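Local coordinates for protein beta-fructofuranosidase (Bifidobacterium adolescentis, PDB 6NOB) that probably hydrolyses beta-fructofuranosides such as sucrose, releasing terminal fructose, as a member of glycoside hydrolase family 32, at residues Q404-G410 and V423-C429; F380-V385 and E477-R481; V289-N293 and T373-L379. One frame throughout, in Å; residues are numbered along the deposited sequence.

Interaction 1 of 3, residues Q404-G410 and V423-C429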
ATOM      1  N   GLN A 404      -7.621 -11.465  -1.229  1.00 45.86           N
ATOM      2  CA  GLN A 404      -6.519 -11.742  -0.324  1.00 40.59           C
ATOM      3  C   GLN A 404      -5.198 -11.791  -1.084  1.00 37.23           C
ATOM      4  O   GLN A 404      -5.155 -12.079  -2.283  1.00 42.22           O
ATOM      5  CB  GLN A 404      -6.755 -13.067   0.397  1.00 40.11           C
ATOM      6  CG  GLN A 404      -7.824 -13.005   1.462  1.00 41.43           C
ATOM      7  CD  GLN A 404      -7.305 -12.422   2.759  1.00 41.92           C
ATOM      8  OE1 GLN A 404      -7.165 -11.206   2.894  1.00 37.26           O
ATOM      9  NE2 GLN A 404      -7.007 -13.291   3.720  1.00 36.99           N
ATOM     10  N   VAL A 405      -4.115 -11.499  -0.371  1.00 37.54           N
ATOM     11  CA  VAL A 405      -2.764 -11.557  -0.917  1.00 37.13           C
ATOM     12  C   VAL A 405      -2.159 -12.901  -0.529  1.00 39.26           C
ATOM     13  O   VAL A 405      -2.093 -13.238   0.658  1.00 44.31           O
ATOM     14  CB  VAL A 405      -1.908 -10.389  -0.408  1.00 35.81           C
ATOM     15  CG1 VAL A 405      -0.458 -10.576  -0.820  1.00 35.99           C
ATOM     16  CG2 VAL A 405      -2.456  -9.069  -0.933  1.00 32.66           C
ATOM     17  N   ARG A 406      -1.724 -13.670  -1.524  1.00 35.92           N
ATOM     18  CA  ARG A 406      -1.207 -15.016  -1.316  1.00 38.54           C
ATOM     19  C   ARG A 406       0.308 -15.037  -1.481  1.00 40.58           C
ATOM     20  O   ARG A 406       0.854 -14.366  -2.363  1.00 39.41           O
ATOM     21  CB  ARG A 406      -1.848 -16.001  -2.300  1.00 37.89           C
ATOM     22  CG  ARG A 406      -1.604 -17.459  -1.975  1.00 41.62           C
ATOM     23  CD  ARG A 406      -2.736 -18.346  -2.480  1.00 38.24           C
ATOM     24  NE  ARG A 406      -2.721 -19.652  -1.826  1.00 37.00           N
ATOM     25  CZ  ARG A 406      -3.314 -19.913  -0.666  1.00 40.12           C
ATOM     26  NH1 ARG A 406      -3.978 -18.957  -0.030  1.00 36.02           N
ATOM     27  NH2 ARG A 406      -3.243 -21.131  -0.139  1.00 37.80           N
ATOM     28  N   TRP A 407       0.985 -15.811  -0.634  1.00 36.73           N
ATOM     29  CA  TRP A 407       2.405 -16.086  -0.801  1.00 37.14           C
ATOM     30  C   TRP A 407       2.610 -17.542  -1.205  1.00 39.50           C
ATOM     31  O   TRP A 407       1.844 -18.428  -0.816  1.00 42.84           O
ATOM     32  CB  TRP A 407       3.211 -15.771   0.470  1.00 35.59           C
ATOM     33  CG  TRP A 407       2.835 -16.554   1.706  1.00 32.93           C
ATOM     34  CD1 TRP A 407       2.037 -16.131   2.729  1.00 32.31           C
ATOM     35  CD2 TRP A 407       3.267 -17.879   2.059  1.00 33.67           C
ATOM     36  NE1 TRP A 407       1.935 -17.108   3.688  1.00 37.22           N
ATOM     37  CE2 TRP A 407       2.679 -18.192   3.302  1.00 37.77           C
ATOM     38  CE3 TRP A 407       4.084 -18.833   1.441  1.00 35.56           C
ATOM     39  CZ2 TRP A 407       2.884 -19.416   3.940  1.00 37.15           C
ATOM     40  CZ3 TRP A 407       4.283 -20.051   2.077  1.00 42.67           C
ATOM     41  CH2 TRP A 407       3.685 -20.330   3.313  1.00 37.39           C
ATOM     42  N   TYR A 408       3.654 -17.773  -1.998  1.00 42.09           N
ATOM     43  CA  TYR A 408       3.995 -19.102  -2.497  1.00 39.86           C
ATOM     44  C   TYR A 408       5.491 -19.303  -2.314  1.00 40.80           C
ATOM     45  O   TYR A 408       6.286 -18.504  -2.818  1.00 40.83           O
ATOM     46  CB  TYR A 408       3.622 -19.266  -3.977  1.00 42.81           C
ATOM     47  CG  TYR A 408       2.288 -18.678  -4.394  1.00 41.51           C
ATOM     48  CD1 TYR A 408       2.124 -17.305  -4.551  1.00 38.24           C
ATOM     49  CD2 TYR A 408       1.200 -19.500  -4.664  1.00 41.53           C
ATOM     50  CE1 TYR A 408       0.915 -16.771  -4.940  1.00 41.55           C
ATOM     51  CE2 TYR A 408      -0.015 -18.974  -5.058  1.00 42.75           C
ATOM     52  CZ  TYR A 408      -0.153 -17.609  -5.194  1.00 43.38           C
ATOM     53  OH  TYR A 408      -1.361 -17.078  -5.587  1.00 41.30           O
ATOM     54  N   ALA A 409       5.877 -20.366  -1.613  1.00 39.04           N
ATOM     55  CA  ALA A 409       7.274 -20.627  -1.295  1.00 40.46           C
ATOM     56  C   ALA A 409       7.721 -21.945  -1.914  1.00 41.53           C
ATOM     57  O   ALA A 409       6.977 -22.930  -1.904  1.00 46.18           O
ATOM     58  CB  ALA A 409       7.499 -20.658   0.222  1.00 37.87           C
ATOM     59  N   GLY A 410       8.937 -21.958  -2.444  1.00 42.49           N
ATOM     60  CA  GLY A 410       9.451 -23.162  -3.067  1.00 44.96           C
ATOM     61  C   GLY A 410      10.811 -22.935  -3.685  1.00 44.39           C
ATOM     62  O   GLY A 410      11.547 -22.028  -3.291  1.00 48.51           O
ATOM     63  N   VAL A 423       6.208 -24.791  -6.415  1.00 42.45           N
ATOM     64  CA  VAL A 423       5.528 -24.414  -5.178  1.00 39.12           C
ATOM     65  C   VAL A 423       5.536 -25.592  -4.214  1.00 42.96           C
ATOM     66  O   VAL A 423       5.030 -26.674  -4.530  1.00 46.85           O
ATOM     67  CB  VAL A 423       4.095 -23.946  -5.457  1.00 40.33           C
ATOM     68  CG1 VAL A 423       3.422 -23.524  -4.158  1.00 42.69           C
ATOM     69  CG2 VAL A 423       4.090 -22.805  -6.467  1.00 35.05           C
ATOM     70  N   LYS A 424       6.109 -25.382  -3.027  1.00 43.56           N
ATOM     71  CA  LYS A 424       6.048 -26.359  -1.948  1.00 39.63           C
ATOM     72  C   LYS A 424       5.002 -26.017  -0.896  1.00 39.25           C
ATOM     73  O   LYS A 424       4.565 -26.916  -0.168  1.00 47.66           O
ATOM     74  CB  LYS A 424       7.412 -26.491  -1.259  1.00 44.63           C
ATOM     75  CG  LYS A 424       8.562 -26.856  -2.185  1.00 52.44           C
ATOM     76  CD  LYS A 424       8.374 -28.225  -2.815  1.00 59.02           C
ATOM     77  CE  LYS A 424       9.659 -28.699  -3.475  1.00 65.69           C
ATOM     78  NZ  LYS A 424       9.510 -30.044  -4.095  1.00 70.53           N
ATOM     79  N   ALA A 425       4.591 -24.754  -0.801  1.00 39.38           N
ATOM     80  CA  ALA A 425       3.594 -24.340   0.177  1.00 43.62           C
ATOM     81  C   ALA A 425       3.008 -23.006  -0.256  1.00 42.01           C
ATOM     82  O   ALA A 425       3.639 -22.235  -0.982  1.00 43.64           O
ATOM     83  CB  ALA A 425       4.194 -24.235   1.584  1.00 44.00           C
ATOM     84  N   SER A 426       1.787 -22.743   0.206  1.00 45.27           N
ATOM     85  CA  SER A 426       1.110 -21.486  -0.078  1.00 40.48           C
ATOM     86  C   SER A 426       0.124 -21.190   1.043  1.00 41.17           C
ATOM     87  O   SER A 426      -0.403 -22.105   1.676  1.00 46.43           O
ATOM     88  CB  SER A 426       0.390 -21.533  -1.431  1.00 38.56           C
ATOM     89  OG  SER A 426      -0.989 -21.824  -1.284  1.00 41.96           O
ATOM     90  N   ASP A 427      -0.115 -19.903   1.282  1.00 41.57           N
ATOM     91  CA  ASP A 427      -1.067 -19.457   2.298  1.00 43.21           C
ATOM     92  C   ASP A 427      -1.253 -17.952   2.145  1.00 43.15           C
ATOM     93  O   ASP A 427      -0.606 -17.308   1.314  1.00 41.83           O
ATOM     94  CB  ASP A 427      -0.600 -19.810   3.710  1.00 43.71           C
ATOM     95  CG  ASP A 427      -1.751 -20.155   4.632  1.00 50.61           C
ATOM     96  OD1 ASP A 427      -2.834 -19.550   4.475  1.00 48.88           O
ATOM     97  OD2 ASP A 427      -1.570 -21.032   5.501  1.00 55.16           O
ATOM     98  N   TRP A 428      -2.143 -17.394   2.967  1.00 42.98           N
ATOM     99  CA  TRP A 428      -2.398 -15.960   2.962  1.00 39.47           C
ATOM    100  C   TRP A 428      -1.348 -15.216   3.778  1.00 42.64           C
ATOM    101  O   TRP A 428      -0.873 -15.709   4.806  1.00 44.71           O
ATOM    102  CB  TRP A 428      -3.788 -15.658   3.529  1.00 35.48           C
ATOM    103  CG  TRP A 428      -4.937 -16.316   2.807  1.00 43.13           C
ATOM    104  CD1 TRP A 428      -5.941 -17.050   3.371  1.00 48.01           C
ATOM    105  CD2 TRP A 428      -5.210 -16.281   1.399  1.00 45.22           C
ATOM    106  NE1 TRP A 428      -6.816 -17.481   2.402  1.00 48.03           N
ATOM    107  CE2 TRP A 428      -6.389 -17.023   1.184  1.00 45.42           C
ATOM    108  CE3 TRP A 428      -4.567 -15.702   0.299  1.00 45.08           C
ATOM    109  CZ2 TRP A 428      -6.939 -17.200  -0.084  1.00 43.74           C
ATOM    110  CZ3 TRP A 428      -5.118 -15.877  -0.959  1.00 42.00           C
ATOM    111  CH2 TRP A 428      -6.290 -16.619  -1.139  1.00 40.01           C
ATOM    112  N   CYS A 429      -0.997 -14.009   3.318  1.00 39.72           N
ATOM    113  CA  CYS A 429      -0.091 -13.150   4.078  1.00 38.12           C
ATOM    114  C   CYS A 429      -0.763 -12.566   5.313  1.00 36.77           C
ATOM    115  O   CYS A 429      -0.084 -12.262   6.300  1.00 43.04           O
ATOM    116  CB  CYS A 429       0.420 -12.003   3.204  1.00 39.08           C
ATOM    117  SG  CYS A 429       1.456 -12.474   1.802  1.00 43.56           S
TER
HETATM  118  O   HOH W   1      -4.417 -20.449   2.268  1.00 42.39           O
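Trp428 lies between two residues of segment 404-410. Over one face of its indole, Gln404 CB stands 3.5 Å from the centroid of the six-membered ring, a CH-pi contact; over the opposite face Arg406 brings NH1. The guanidinium stands nearly upright on the ring, planes 80° apart, with NH1 over the ring centre. Behind it Arg406 CZ is 4.3 Å from the same Trp428 centroid and 4° off the ring normal, a cation-pi contact. Arg406 NE adds a weak hydrogen bond to Ser426 OG, which also pairs with Gln314, and NH2 reaches Asp427 OD1 through a water. The backbone behind these groups is the hairpin of strands 405-415 and 418-428, at the edge of a sheet of the beta-propeller expected for family 32. Its register slips at a classic beta bulge, where Ala409 O accepts from both Lys424 N (2.8 Å) and Ala425 N (3.2 Å). Trp407 has CG between its backbone N and carbonyl carbon (chi1 61°), which folds the indole across the partner strand: Asp427 N lies over one face, and CZ2 comes within 3.5 Å of Asp427 CB. At the indole edge NE1 bonds weakly to Trp428 O, while Cys429 SG sits 3.8 Å from Trp407 CD1.

Interaction 2 of 3, residues F380-V385 and E477-R481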
ATOM      1  N   PHE A 380      11.149 -12.903  -4.748  1.00 36.33           N
ATOM      2  CA  PHE A 380      12.398 -12.687  -4.036  1.00 32.66           C
ATOM      3  C   PHE A 380      12.803 -13.987  -3.359  1.00 39.63           C
ATOM      4  O   PHE A 380      12.062 -14.975  -3.367  1.00 40.69           O
ATOM      5  CB  PHE A 380      12.264 -11.555  -3.011  1.00 29.20           C
ATOM      6  CG  PHE A 380      11.133 -11.750  -2.041  1.00 28.57           C
ATOM      7  CD1 PHE A 380      11.330 -12.441  -0.855  1.00 31.90           C
ATOM      8  CD2 PHE A 380       9.869 -11.250  -2.320  1.00 32.12           C
ATOM      9  CE1 PHE A 380      10.287 -12.628   0.037  1.00 38.47           C
ATOM     10  CE2 PHE A 380       8.823 -11.433  -1.431  1.00 30.74           C
ATOM     11  CZ  PHE A 380       9.031 -12.123  -0.252  1.00 34.12           C
ATOM     12  N   GLN A 381      13.994 -13.973  -2.763  1.00 36.45           N
ATOM     13  CA  GLN A 381      14.510 -15.109  -2.017  1.00 38.84           C
ATOM     14  C   GLN A 381      14.886 -14.666  -0.612  1.00 38.92           C
ATOM     15  O   GLN A 381      15.471 -13.594  -0.425  1.00 41.54           O
ATOM     16  CB  GLN A 381      15.718 -15.730  -2.718  1.00 36.28           C
ATOM     17  CG  GLN A 381      15.335 -16.525  -3.949  1.00 38.90           C
ATOM     18  CD  GLN A 381      16.521 -16.915  -4.794  1.00 39.93           C
ATOM     19  OE1 GLN A 381      17.641 -16.459  -4.564  1.00 41.07           O
ATOM     20  NE2 GLN A 381      16.282 -17.762  -5.785  1.00 44.99           N
ATOM     21  N   VAL A 382      14.539 -15.489   0.373  1.00 39.22           N
ATOM     22  CA  VAL A 382      14.864 -15.208   1.766  1.00 42.09           C
ATOM     23  C   VAL A 382      15.067 -16.533   2.491  1.00 47.68           C
ATOM     24  O   VAL A 382      14.339 -17.504   2.257  1.00 49.87           O
ATOM     25  CB  VAL A 382      13.775 -14.332   2.430  1.00 42.00           C
ATOM     26  CG1 VAL A 382      12.496 -15.123   2.676  1.00 37.10           C
ATOM     27  CG2 VAL A 382      14.292 -13.730   3.721  1.00 50.01           C
ATOM     28  N   ASP A 383      16.087 -16.571   3.354  1.00 52.81           N
ATOM     29  CA  ASP A 383      16.466 -17.766   4.103  1.00 44.29           C
ATOM     30  C   ASP A 383      16.532 -18.998   3.200  1.00 42.16           C
ATOM     31  O   ASP A 383      16.077 -20.082   3.583  1.00 38.35           O
ATOM     32  CB  ASP A 383      15.499 -18.007   5.274  1.00 41.37           C
ATOM     33  CG  ASP A 383      15.338 -16.781   6.185  1.00 46.36           C
ATOM     34  OD1 ASP A 383      16.339 -16.261   6.722  1.00 42.53           O
ATOM     35  OD2 ASP A 383      14.188 -16.342   6.380  1.00 54.26           O
ATOM     36  N   GLY A 384      17.087 -18.842   1.997  1.00 43.00           N
ATOM     37  CA  GLY A 384      17.320 -19.958   1.097  1.00 39.29           C
ATOM     38  C   GLY A 384      16.112 -20.484   0.351  1.00 47.08           C
ATOM     39  O   GLY A 384      16.188 -21.579  -0.216  1.00 47.81           O
ATOM     40  N   VAL A 385      15.004 -19.745   0.322  1.00 42.91           N
ATOM     41  CA  VAL A 385      13.775 -20.188  -0.327  1.00 39.19           C
ATOM     42  C   VAL A 385      13.256 -19.067  -1.219  1.00 39.77           C
ATOM     43  O   VAL A 385      13.266 -17.895  -0.825  1.00 42.47           O
ATOM     44  CB  VAL A 385      12.706 -20.602   0.709  1.00 39.25           C
ATOM     45  CG1 VAL A 385      11.351 -20.805   0.043  1.00 37.19           C
ATOM     46  CG2 VAL A 385      13.136 -21.865   1.443  1.00 35.47           C
ATOM     47  N   GLU A 477       8.946  -7.431   8.666  1.00 30.58           N
ATOM     48  CA  GLU A 477      10.101  -8.192   8.218  1.00 35.37           C
ATOM     49  C   GLU A 477       9.662  -9.607   7.868  1.00 35.68           C
ATOM     50  O   GLU A 477       8.825 -10.197   8.558  1.00 39.60           O
ATOM     51  CB  GLU A 477      11.186  -8.225   9.301  1.00 35.09           C
ATOM     52  CG  GLU A 477      12.468  -8.939   8.884  1.00 45.31           C
ATOM     53  CD  GLU A 477      13.490  -9.016  10.006  1.00 53.34           C
ATOM     54  OE1 GLU A 477      13.351  -8.261  10.993  1.00 50.35           O
ATOM     55  OE2 GLU A 477      14.430  -9.833   9.899  1.00 54.65           O
ATOM     56  N   LEU A 478      10.232 -10.149   6.796  1.00 33.58           N
ATOM     57  CA  LEU A 478       9.846 -11.453   6.278  1.00 36.81           C
ATOM     58  C   LEU A 478      10.958 -12.471   6.485  1.00 38.78           C
ATOM     59  O   LEU A 478      12.138 -12.171   6.279  1.00 40.55           O
ATOM     60  CB  LEU A 478       9.498 -11.368   4.790  1.00 33.56           C
ATOM     61  CG  LEU A 478       8.316 -10.469   4.430  1.00 33.06           C
ATOM     62  CD1 LEU A 478       8.001 -10.570   2.945  1.00 29.57           C
ATOM     63  CD2 LEU A 478       7.102 -10.830   5.267  1.00 29.33           C
ATOM     64  N   HIS A 479      10.565 -13.678   6.888  1.00 39.73           N
ATOM     65  CA  HIS A 479      11.454 -14.827   6.941  1.00 39.38           C
ATOM     66  C   HIS A 479      10.674 -16.062   6.509  1.00 44.14           C
ATOM     67  O   HIS A 479       9.442 -16.079   6.528  1.00 40.25           O
ATOM     68  CB  HIS A 479      12.049 -15.031   8.345  1.00 32.76           C
ATOM     69  CG  HIS A 479      13.207 -14.131   8.643  1.00 41.32           C
ATOM     70  ND1 HIS A 479      14.480 -14.375   8.167  1.00 41.31           N
ATOM     71  CD2 HIS A 479      13.289 -12.991   9.369  1.00 36.67           C
ATOM     72  CE1 HIS A 479      15.292 -13.418   8.581  1.00 44.50           C
ATOM     73  NE2 HIS A 479      14.594 -12.567   9.313  1.00 42.04           N
ATOM     74  N   VAL A 480      11.405 -17.098   6.106  1.00 44.34           N
ATOM     75  CA  VAL A 480      10.819 -18.394   5.781  1.00 42.20           C
ATOM     76  C   VAL A 480      11.349 -19.408   6.784  1.00 46.43           C
ATOM     77  O   VAL A 480      12.557 -19.668   6.834  1.00 46.54           O
ATOM     78  CB  VAL A 480      11.129 -18.830   4.341  1.00 39.48           C
ATOM     79  CG1 VAL A 480      10.842 -20.316   4.167  1.00 34.23           C
ATOM     80  CG2 VAL A 480      10.310 -18.012   3.353  1.00 34.24           C
ATOM     81  N   ARG A 481      10.447 -19.968   7.586  1.00 45.47           N
ATOM     82  CA  ARG A 481      10.790 -20.953   8.604  1.00 47.10           C
ATOM     83  C   ARG A 481      10.006 -22.227   8.326  1.00 49.37           C
ATOM     84  O   ARG A 481       8.770 -22.209   8.321  1.00 50.54           O
ATOM     85  CB  ARG A 481      10.487 -20.422  10.007  1.00 44.20           C
ATOM     86  CG  ARG A 481      11.062 -19.040  10.276  1.00 47.79           C
ATOM     87  CD  ARG A 481      10.954 -18.665  11.743  1.00 55.71           C
ATOM     88  NE  ARG A 481      10.786 -17.225  11.918  1.00 62.00           N
ATOM     89  CZ  ARG A 481      11.791 -16.358  11.996  1.00 67.38           C
ATOM     90  NH1 ARG A 481      11.541 -15.064  12.151  1.00 70.94           N
ATOM     91  NH2 ARG A 481      13.045 -16.784  11.919  1.00 65.81           N
TER
HETATM   92  O   HOH W   2      14.097 -21.279   5.395  1.00 48.78           O
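A type I' beta turn from Val382 to Val385 closes a hairpin whose tip meets strand 468-481 of another sheet. Paired backbone bonds between Val382 and Val385 close the turn, and Gly384 takes a positive phi within it. The two strand segments cross at 67°, and every direct hydrogen bond between them ends on the Asp383 carboxylate, from one side-chain and one main-chain donor. Asp383, with CG beside its own backbone N (chi1 -53°), extends its carboxylate to both. OD2 accepts from His479 ND1 at 2.7 Å on its syn lone pair and from Val480 N at 2.9 Å on its anti lone pair; Asp383 OD1 receives a weak bond from the same ND1. Asp383 OD2 lies close to the imidazole plane, at the ring edge, and the two planes are 18° apart. At the far end of that ring His479 NE2 donates to Glu477 OE2 at 2.8 Å, and a carboxylate on each nitrogen would favour a protonated, cationic imidazole. A water bridges Asp383 O and Val480 O. Beside these polar groups, Val382 CG1 touches Val480 CG2 at 3.7 Å, Val385 CG2 meets Val480 CG1 at 3.9 Å, and Phe380 CZ approaches Leu478 CD1 at 3.7 Å. The apolar layer continues into both sheets: Val480 also packs on Val387 of strand 385-396 and Leu485 of strand 484-489, while Leu478 rests on Val450 of strand 448-454.

Interaction 3 of 3, residues V289-N293 and T373-L379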
ATOM      1  N   VAL A 289       8.877  -9.441 -12.489  1.00 31.20           N
ATOM      2  CA  VAL A 289       7.578 -10.103 -12.515  1.00 35.01           C
ATOM      3  C   VAL A 289       6.513  -9.055 -12.794  1.00 38.17           C
ATOM      4  O   VAL A 289       6.609  -7.909 -12.333  1.00 37.03           O
ATOM      5  CB  VAL A 289       7.284 -10.856 -11.202  1.00 34.78           C
ATOM      6  CG1 VAL A 289       8.216 -12.042 -11.053  1.00 43.75           C
ATOM      7  CG2 VAL A 289       7.403  -9.927 -10.007  1.00 28.84           C
ATOM      8  N   THR A 290       5.507  -9.439 -13.571  1.00 34.81           N
ATOM      9  CA  THR A 290       4.363  -8.589 -13.849  1.00 31.67           C
ATOM     10  C   THR A 290       3.095  -9.394 -13.609  1.00 38.11           C
ATOM     11  O   THR A 290       3.091 -10.625 -13.698  1.00 39.12           O
ATOM     12  CB  THR A 290       4.393  -8.040 -15.286  1.00 32.20           C
ATOM     13  OG1 THR A 290       4.891  -9.046 -16.178  1.00 34.43           O
ATOM     14  CG2 THR A 290       5.297  -6.821 -15.371  1.00 30.57           C
ATOM     15  N   ALA A 291       2.018  -8.686 -13.288  1.00 35.81           N
ATOM     16  CA  ALA A 291       0.740  -9.303 -12.962  1.00 34.06           C
ATOM     17  C   ALA A 291      -0.163  -9.282 -14.191  1.00 36.96           C
ATOM     18  O   ALA A 291      -0.442  -8.213 -14.741  1.00 39.23           O
ATOM     19  CB  ALA A 291       0.075  -8.577 -11.794  1.00 35.92           C
ATOM     20  N   THR A 292      -0.617 -10.459 -14.614  1.00 34.40           N
ATOM     21  CA  THR A 292      -1.531 -10.576 -15.745  1.00 36.86           C
ATOM     22  C   THR A 292      -2.286 -11.897 -15.626  1.00 37.12           C
ATOM     23  O   THR A 292      -2.300 -12.534 -14.568  1.00 42.15           O
ATOM     24  CB  THR A 292      -0.782 -10.471 -17.078  1.00 34.09           C
ATOM     25  OG1 THR A 292      -1.728 -10.433 -18.153  1.00 35.73           O
ATOM     26  CG2 THR A 292       0.145 -11.662 -17.270  1.00 28.70           C
ATOM     27  N   ASN A 293      -2.933 -12.301 -16.720  1.00 38.97           N
ATOM     28  CA  ASN A 293      -3.567 -13.605 -16.826  1.00 38.56           C
ATOM     29  C   ASN A 293      -3.232 -14.193 -18.189  1.00 34.32           C
ATOM     30  O   ASN A 293      -2.974 -13.463 -19.148  1.00 32.94           O
ATOM     31  CB  ASN A 293      -5.093 -13.523 -16.633  1.00 39.61           C
ATOM     32  CG  ASN A 293      -5.739 -12.462 -17.512  1.00 43.76           C
ATOM     33  OD1 ASN A 293      -5.918 -11.316 -17.096  1.00 45.71           O
ATOM     34  ND2 ASN A 293      -6.095 -12.842 -18.735  1.00 33.21           N
ATOM     35  N   THR A 373      -7.308 -11.933 -12.236  1.00 34.95           N
ATOM     36  CA  THR A 373      -5.920 -11.661 -12.589  1.00 31.20           C
ATOM     37  C   THR A 373      -5.157 -11.340 -11.311  1.00 35.77           C
ATOM     38  O   THR A 373      -5.742 -11.183 -10.236  1.00 39.77           O
ATOM     39  CB  THR A 373      -5.820 -10.508 -13.596  1.00 31.80           C
ATOM     40  OG1 THR A 373      -4.488 -10.431 -14.119  1.00 34.06           O
ATOM     41  CG2 THR A 373      -6.182  -9.184 -12.937  1.00 29.77           C
ATOM     42  N   TYR A 374      -3.838 -11.256 -11.443  1.00 37.94           N
ATOM     43  CA  TYR A 374      -2.982 -10.867 -10.336  1.00 34.56           C
ATOM     44  C   TYR A 374      -2.922  -9.348 -10.215  1.00 33.41           C
ATOM     45  O   TYR A 374      -3.184  -8.610 -11.168  1.00 37.67           O
ATOM     46  CB  TYR A 374      -1.566 -11.412 -10.526  1.00 28.80           C
ATOM     47  CG  TYR A 374      -1.304 -12.766  -9.913  1.00 32.43           C
ATOM     48  CD1 TYR A 374      -1.534 -13.000  -8.562  1.00 33.58           C
ATOM     49  CD2 TYR A 374      -0.803 -13.808 -10.683  1.00 31.73           C
ATOM     50  CE1 TYR A 374      -1.283 -14.241  -8.001  1.00 35.30           C
ATOM     51  CE2 TYR A 374      -0.549 -15.050 -10.131  1.00 31.14           C
ATOM     52  CZ  TYR A 374      -0.787 -15.260  -8.790  1.00 32.11           C
ATOM     53  OH  TYR A 374      -0.535 -16.497  -8.243  1.00 35.25           O
ATOM     54  N   GLU A 375      -2.563  -8.889  -9.020  1.00 30.87           N
ATOM     55  CA  GLU A 375      -2.198  -7.502  -8.787  1.00 34.34           C
ATOM     56  C   GLU A 375      -1.025  -7.468  -7.817  1.00 36.98           C
ATOM     57  O   GLU A 375      -0.954  -8.281  -6.892  1.00 33.90           O
ATOM     58  CB  GLU A 375      -3.378  -6.685  -8.237  1.00 40.19           C
ATOM     59  CG  GLU A 375      -4.349  -6.215  -9.317  1.00 45.94           C
ATOM     60  CD  GLU A 375      -5.296  -5.130  -8.839  1.00 49.85           C
ATOM     61  OE1 GLU A 375      -5.855  -5.268  -7.730  1.00 52.33           O
ATOM     62  OE2 GLU A 375      -5.484  -4.139  -9.577  1.00 51.21           O
ATOM     63  N   CYS A 376      -0.096  -6.541  -8.056  1.00 33.99           N
ATOM     64  CA  CYS A 376       1.057  -6.283  -7.199  1.00 37.70           C
ATOM     65  C   CYS A 376       1.859  -7.548  -6.908  1.00 40.11           C
ATOM     66  O   CYS A 376       1.883  -8.020  -5.764  1.00 35.31           O
ATOM     67  CB  CYS A 376       0.604  -5.629  -5.891  1.00 42.35           C
ATOM     68  SG  CYS A 376      -0.279  -4.063  -6.141  1.00 45.27           S
ATOM     69  N   PRO A 377       2.535  -8.115  -7.903  1.00 38.39           N
ATOM     70  CA  PRO A 377       3.342  -9.313  -7.667  1.00 30.39           C
ATOM     71  C   PRO A 377       4.699  -8.957  -7.073  1.00 36.73           C
ATOM     72  O   PRO A 377       5.112  -7.798  -7.030  1.00 40.96           O
ATOM     73  CB  PRO A 377       3.493  -9.904  -9.068  1.00 30.68           C
ATOM     74  CG  PRO A 377       3.533  -8.696  -9.949  1.00 38.18           C
ATOM     75  CD  PRO A 377       2.597  -7.687  -9.311  1.00 40.86           C
ATOM     76  N   ASP A 378       5.393  -9.994  -6.615  1.00 36.86           N
ATOM     77  CA  ASP A 378       6.730  -9.844  -6.064  1.00 34.09           C
ATOM     78  C   ASP A 378       7.398 -11.209  -6.077  1.00 35.02           C
ATOM     79  O   ASP A 378       6.746 -12.226  -5.828  1.00 35.48           O
ATOM     80  CB  ASP A 378       6.695  -9.271  -4.641  1.00 34.75           C
ATOM     81  CG  ASP A 378       7.974  -8.535  -4.274  1.00 39.16           C
ATOM     82  OD1 ASP A 378       9.001  -8.747  -4.953  1.00 41.04           O
ATOM     83  OD2 ASP A 378       7.951  -7.742  -3.307  1.00 37.12           O
ATOM     84  N   LEU A 379       8.691 -11.221  -6.386  1.00 35.41           N
ATOM     85  CA  LEU A 379       9.469 -12.454  -6.435  1.00 33.03           C
ATOM     86  C   LEU A 379      10.825 -12.176  -5.813  1.00 38.33           C
ATOM     87  O   LEU A 379      11.557 -11.302  -6.286  1.00 39.62           O
ATOM     88  CB  LEU A 379       9.625 -12.959  -7.873  1.00 30.75           C
ATOM     89  CG  LEU A 379      10.272 -14.332  -8.055  1.00 33.10           C
ATOM     90  CD1 LEU A 379       9.364 -15.432  -7.524  1.00 36.61           C
ATOM     91  CD2 LEU A 379      10.608 -14.565  -9.517  1.00 27.17           C
TER
HETATM   92  O   HOH W   3      -3.081  -7.976 -13.933  1.00 30.75           O
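A water joins Ala291 to Thr373 and Tyr374: it donates to Tyr374 O at 2.8 Å and more weakly to Ala291 O, and it lies 2.8 Å from Thr373 OG1. The two segments share no direct backbone hydrogen bond, so this water supplies a polar link where their main chains run close. Beside it the methyl of Ala291 packs between Tyr374 and Pro377. Its CB is 3.5 Å from Tyr374 CB and 3.6 Å from Pro377 CD, one on each side of the corner that the chain turns at Cys376. Tyr374 then leads its ring away from the contact, and its hydroxyl bonds to Tyr408. Two residues earlier in its strand, Val289 spreads its two methyls over separate partners. CG1, beside the backbone N (chi1 -68°), reaches Leu379 CB at 3.6 Å, while CG2 lies 4.0 Å from Pro377 CB. With CG1 and CG2 both gone, an alanine here is likely to leave a gap against Leu379 and Pro377 in this buried layer. Strands 289-293 and 377-379 run at 146° to each other with their axes 6.4 Å apart at closest, and they belong to different sheets. Around the corner, Glu375 forms a salt bridge with Arg268, and Cys376 N donates to Asp269 OD2. Arg268-Asp269-Pro270 and Glu375-Cys376 match the Arg-Asp-Pro and Glu-Cys sequence motifs of family 32, which in relatives meet at the sugar pocket in the centre of the five-bladed beta-propeller.

All three interactions reach the antiparallel sheet that includes strands 377-382, 385-396 and 405-415. Interaction 1 is its outer hairpin, whereas interactions 2 and 3 join it to two other sheets through successive parts of one chain segment, their centres about 19 Å apart. Interaction 1 touches both: Ala409 CB packs 3.9 Å from Val385 CG1 of interaction 2, and Tyr408 OH lies 2.8 Å from Tyr374 OH of interaction 3, a probable hydrogen bond. Interaction 3 probably borders the sugar pocket, where the Arg-Asp-Pro and Glu-Cys motifs meet in relatives. Separately, the Glu375 side chain comes within about 3 Å of a bound di(hydroxyethyl)ether; the Val405 side chain of interaction 1 is about 10 Å from such a ligand.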